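Local coordinates for protein macrophage migration inhibitory factor (Plasmodium berghei, PDB 2WKB) that belongs to the macrophage migration inhibitory factor family of small trimeric alpha/beta proteins, whose sheets run on from one subunit to the next, at residues E[57-62]-E[96-101]. Residues are numbered along the deposited sequence; the frame is centred on the assembly and turned at random.
Sequences YCFVRL and YIEFRD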
ATOM      1  N   TYR E  57     -14.711  -8.826   2.606  1.00 13.48           N
ATOM      2  CA  TYR E  57     -14.287  -7.789   3.545  1.00 13.44           C
ATOM      3  C   TYR E  57     -13.770  -6.599   2.711  1.00 13.56           C
ATOM      4  O   TYR E  57     -13.067  -6.775   1.707  1.00 13.31           O
ATOM      5  CB  TYR E  57     -13.165  -8.368   4.417  1.00 12.94           C
ATOM      6  CG  TYR E  57     -12.483  -7.310   5.313  1.00 15.19           C
ATOM      7  CD1 TYR E  57     -13.121  -6.782   6.406  1.00 19.25           C
ATOM      8  CD2 TYR E  57     -11.196  -6.858   4.987  1.00 22.34           C
ATOM      9  CE1 TYR E  57     -12.447  -5.791   7.223  1.00 21.37           C
ATOM     10  CE2 TYR E  57     -10.536  -5.891   5.750  1.00 21.12           C
ATOM     11  CZ  TYR E  57     -11.168  -5.385   6.881  1.00 21.35           C
ATOM     12  OH  TYR E  57     -10.505  -4.413   7.682  1.00 27.62           O
ATOM     13  N   CYS E  58     -14.086  -5.389   3.167  1.00 13.07           N
ATOM     14  CA  CYS E  58     -13.583  -4.174   2.536  1.00 14.55           C
ATOM     15  C   CYS E  58     -12.847  -3.277   3.537  1.00 15.04           C
ATOM     16  O   CYS E  58     -13.366  -2.984   4.614  1.00 16.69           O
ATOM     17  CB  CYS E  58     -14.728  -3.399   1.880  1.00 16.34           C
ATOM     18  SG  CYS E  58     -15.700  -4.361   0.697  1.00 20.02           S
ATOM     19  N   PHE E  59     -11.644  -2.838   3.174  1.00 15.23           N
ATOM     20  CA  PHE E  59     -10.879  -1.931   3.997  1.00 14.61           C
ATOM     21  C   PHE E  59     -10.766  -0.703   3.126  1.00 17.40           C
ATOM     22  O   PHE E  59     -10.192  -0.782   2.019  1.00 16.68           O
ATOM     23  CB  PHE E  59      -9.514  -2.516   4.248  1.00 16.42           C
ATOM     24  CG  PHE E  59      -8.558  -1.555   4.931  1.00 18.47           C
ATOM     25  CD1 PHE E  59      -9.001  -0.671   5.909  1.00 21.40           C
ATOM     26  CD2 PHE E  59      -7.216  -1.553   4.614  1.00 21.15           C
ATOM     27  CE1 PHE E  59      -8.126   0.181   6.565  1.00 21.55           C
ATOM     28  CE2 PHE E  59      -6.319  -0.706   5.267  1.00 26.62           C
ATOM     29  CZ  PHE E  59      -6.781   0.189   6.241  1.00 21.48           C
ATOM     30  N   VAL E  60     -11.290   0.453   3.590  1.00 15.09           N
ATOM     31  CA  VAL E  60     -11.154   1.677   2.796  1.00 13.64           C
ATOM     32  C   VAL E  60     -10.182   2.624   3.530  1.00 15.06           C
ATOM     33  O   VAL E  60     -10.358   2.871   4.724  1.00 15.19           O
ATOM     34  CB  VAL E  60     -12.468   2.367   2.576  1.00 15.17           C
ATOM     35  CG1 VAL E  60     -12.312   3.654   1.661  1.00 14.12           C
ATOM     36  CG2 VAL E  60     -13.508   1.407   1.839  1.00 18.16           C
ATOM     37  N   ARG E  61      -9.121   3.054   2.874  1.00 14.56           N
ATOM     38  CA  ARG E  61      -8.158   3.910   3.545  1.00 15.57           C
ATOM     39  C   ARG E  61      -8.139   5.276   2.807  1.00 17.06           C
ATOM     40  O   ARG E  61      -7.962   5.292   1.581  1.00 16.28           O
ATOM     41  CB  ARG E  61      -6.800   3.275   3.491  1.00 15.75           C
ATOM     42  CG  ARG E  61      -5.710   4.128   4.314  1.00 20.80           C
ATOM     43  CD  ARG E  61      -4.443   3.252   4.563  1.00 27.78           C
ATOM     44  NE  ARG E  61      -3.912   2.641   3.348  1.00 28.45           N
ATOM     45  CZ  ARG E  61      -3.199   1.516   3.318  1.00 34.36           C
ATOM     46  NH1 ARG E  61      -2.770   1.053   2.158  1.00 35.06           N
ATOM     47  NH2 ARG E  61      -2.900   0.870   4.453  1.00 32.91           N
ATOM     48  N   LEU E  62      -8.344   6.384   3.526  1.00 15.17           N
ATOM     49  CA  LEU E  62      -8.360   7.661   2.929  1.00 15.23           C
ATOM     50  C   LEU E  62      -7.177   8.406   3.548  1.00 18.55           C
ATOM     51  O   LEU E  62      -7.013   8.449   4.809  1.00 17.24           O
ATOM     52  CB  LEU E  62      -9.656   8.389   3.226  1.00 15.03           C
ATOM     53  CG  LEU E  62     -10.852   7.636   2.607  1.00 17.66           C
ATOM     54  CD1 LEU E  62     -11.520   6.735   3.683  1.00 16.68           C
ATOM     55  CD2 LEU E  62     -11.783   8.777   2.105  1.00 21.59           C
ATOM     56  N   TYR E  96     -14.367  -1.649   6.996  1.00 16.68           N
ATOM     57  CA  TYR E  96     -13.559  -0.928   7.999  1.00 18.12           C
ATOM     58  C   TYR E  96     -12.989   0.264   7.239  1.00 19.29           C
ATOM     59  O   TYR E  96     -12.468   0.089   6.154  1.00 16.16           O
ATOM     60  CB  TYR E  96     -12.456  -1.853   8.520  1.00 18.93           C
ATOM     61  CG  TYR E  96     -11.454  -1.246   9.507  1.00 21.19           C
ATOM     62  CD1 TYR E  96     -11.818  -0.940  10.810  1.00 27.92           C
ATOM     63  CD2 TYR E  96     -10.110  -1.067   9.133  1.00 28.20           C
ATOM     64  CE1 TYR E  96     -10.861  -0.411  11.735  1.00 28.69           C
ATOM     65  CE2 TYR E  96      -9.154  -0.566  10.036  1.00 30.52           C
ATOM     66  CZ  TYR E  96      -9.552  -0.208  11.325  1.00 32.84           C
ATOM     67  OH  TYR E  96      -8.602   0.317  12.197  1.00 36.50           O
ATOM     68  N   ILE E  97     -13.138   1.470   7.799  1.00 16.93           N
ATOM     69  CA  ILE E  97     -12.753   2.673   7.106  1.00 17.32           C
ATOM     70  C   ILE E  97     -11.734   3.392   7.969  1.00 18.13           C
ATOM     71  O   ILE E  97     -12.004   3.629   9.157  1.00 19.66           O
ATOM     72  CB  ILE E  97     -13.935   3.511   6.863  1.00 17.12           C
ATOM     73  CG1 ILE E  97     -14.872   2.704   5.901  1.00 19.74           C
ATOM     74  CG2 ILE E  97     -13.500   4.898   6.163  1.00 14.13           C
ATOM     75  CD1 ILE E  97     -16.107   3.342   5.821  1.00 20.50           C
ATOM     76  N   GLU E  98     -10.585   3.726   7.399  1.00 17.33           N
ATOM     77  CA  GLU E  98      -9.548   4.403   8.113  1.00 18.92           C
ATOM     78  C   GLU E  98      -9.157   5.702   7.423  1.00 18.83           C
ATOM     79  O   GLU E  98      -9.016   5.734   6.187  1.00 18.18           O
ATOM     80  CB  GLU E  98      -8.382   3.453   8.181  1.00 19.48           C
ATOM     81  CG  GLU E  98      -7.197   3.963   8.864  1.00 26.40           C
ATOM     82  CD  GLU E  98      -6.084   2.917   8.812  1.00 29.76           C
ATOM     83  OE1 GLU E  98      -6.211   1.939   9.565  1.00 36.25           O
ATOM     84  OE2 GLU E  98      -5.168   3.076   7.985  1.00 30.01           O
ATOM     85  N   PHE E  99      -8.976   6.776   8.223  1.00 18.23           N
ATOM     86  CA  PHE E  99      -8.636   8.116   7.722  1.00 19.15           C
ATOM     87  C   PHE E  99      -7.237   8.482   8.304  1.00 23.52           C
ATOM     88  O   PHE E  99      -7.019   8.444   9.497  1.00 21.64           O
ATOM     89  CB  PHE E  99      -9.625   9.204   8.189  1.00 18.94           C
ATOM     90  CG  PHE E  99     -11.049   9.044   7.731  1.00 16.13           C
ATOM     91  CD1 PHE E  99     -11.460   9.662   6.575  1.00 17.43           C
ATOM     92  CD2 PHE E  99     -11.966   8.289   8.455  1.00 16.56           C
ATOM     93  CE1 PHE E  99     -12.815   9.557   6.112  1.00 15.70           C
ATOM     94  CE2 PHE E  99     -13.321   8.174   7.981  1.00 15.98           C
ATOM     95  CZ  PHE E  99     -13.711   8.822   6.804  1.00 15.46           C
ATOM     96  N   ARG E 100      -6.276   8.799   7.462  1.00 29.29           N
ATOM     97  CA  ARG E 100      -4.930   9.239   7.928  1.00 35.90           C
ATOM     98  C   ARG E 100      -4.659  10.580   7.306  1.00 39.70           C
ATOM     99  O   ARG E 100      -4.874  10.733   6.111  1.00 39.75           O
ATOM    100  CB  ARG E 100      -3.858   8.312   7.443  1.00 36.26           C
ATOM    101  CG  ARG E 100      -4.202   6.864   7.349  1.00 41.00           C
ATOM    102  CD  ARG E 100      -2.979   6.066   6.821  1.00 46.25           C
ATOM    103  NE  ARG E 100      -2.841   6.121   5.351  1.00 47.38           N
ATOM    104  CZ  ARG E 100      -1.903   5.475   4.652  1.00 47.96           C
ATOM    105  NH1 ARG E 100      -1.009   4.704   5.277  1.00 49.12           N
ATOM    106  NH2 ARG E 100      -1.861   5.571   3.319  1.00 48.44           N
ATOM    107  N   ASP E 101      -4.216  11.581   8.083  1.00 44.67           N
ATOM    108  CA  ASP E 101      -3.761  12.813   7.440  1.00 49.31           C
ATOM    109  C   ASP E 101      -2.255  13.071   7.594  1.00 51.87           C
ATOM    110  O   ASP E 101      -1.730  13.276   8.705  1.00 51.55           O
ATOM    111  CB  ASP E 101      -4.620  14.045   7.748  1.00 50.06           C
ATOM    112  CG  ASP E 101      -4.291  15.239   6.817  1.00 53.62           C
ATOM    113  OD1 ASP E 101      -3.188  15.820   6.982  1.00 54.98           O
ATOM    114  OD2 ASP E 101      -5.131  15.609   5.935  1.00 56.03           O
TER
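Strands 58-63 and 95-100 are the two parallel strands of a beta-alpha-beta unit connected through helix 73-88, and Phe59, Val60, Arg61 and Leu62 pair in register with Tyr96, Ile97, Glu98 and Phe99. Five backbone hydrogen bonds join them, from Tyr96 N to Cys58 O (2.9 Å) through to Arg100 N on Leu62 O (2.8 Å). The face turned to helix 73-88 is apolar, as suits a sheet face packed against a helix. Here Leu62, its CG beside the backbone N (chi1 -64°), brings CD1 over the Phe99 ring as a CH-pi contact, 4.3 Å from the centroid, and 3.7 Å from Ile97 CG2. Val60 and Ile97, whose beta-branching favours extended backbone, pack beside them, Val60 also on Leu84 and Ile97 on Thr81 of the helix. On the other face aromatic rings give way to charged chains. Phe59 CD1 meets the edge of the Tyr96 ring at CD2, 3.4 Å away, in an offset pair with planes 27° apart and little overlap. Tyr57 reaches alongside, its OH 3.3 Å from Tyr96 CB; that hydroxyl is buried without a polar partner. Glu98 stretches out with its CB at the edge of the Phe59 ring, the carboxylate turned steeply to the ring plane. Arg61 runs extended to CD, which lies over the centre of the Arg100 guanidinium, 3.4 Å from Arg100 CZ; its bend at chi3 then stacks the two flat groups 20° from parallel. Thr63 accepts Arg100 NH2, and Ile97 to Arg100 pair antiparallel with a strand of the second subunit, extending the sheet. Glu4, salt-bridged to Arg61 NE, probably offsets the arginines' repulsion; Glu98, short of salt-bridge contact with Arg61, may add to this through space.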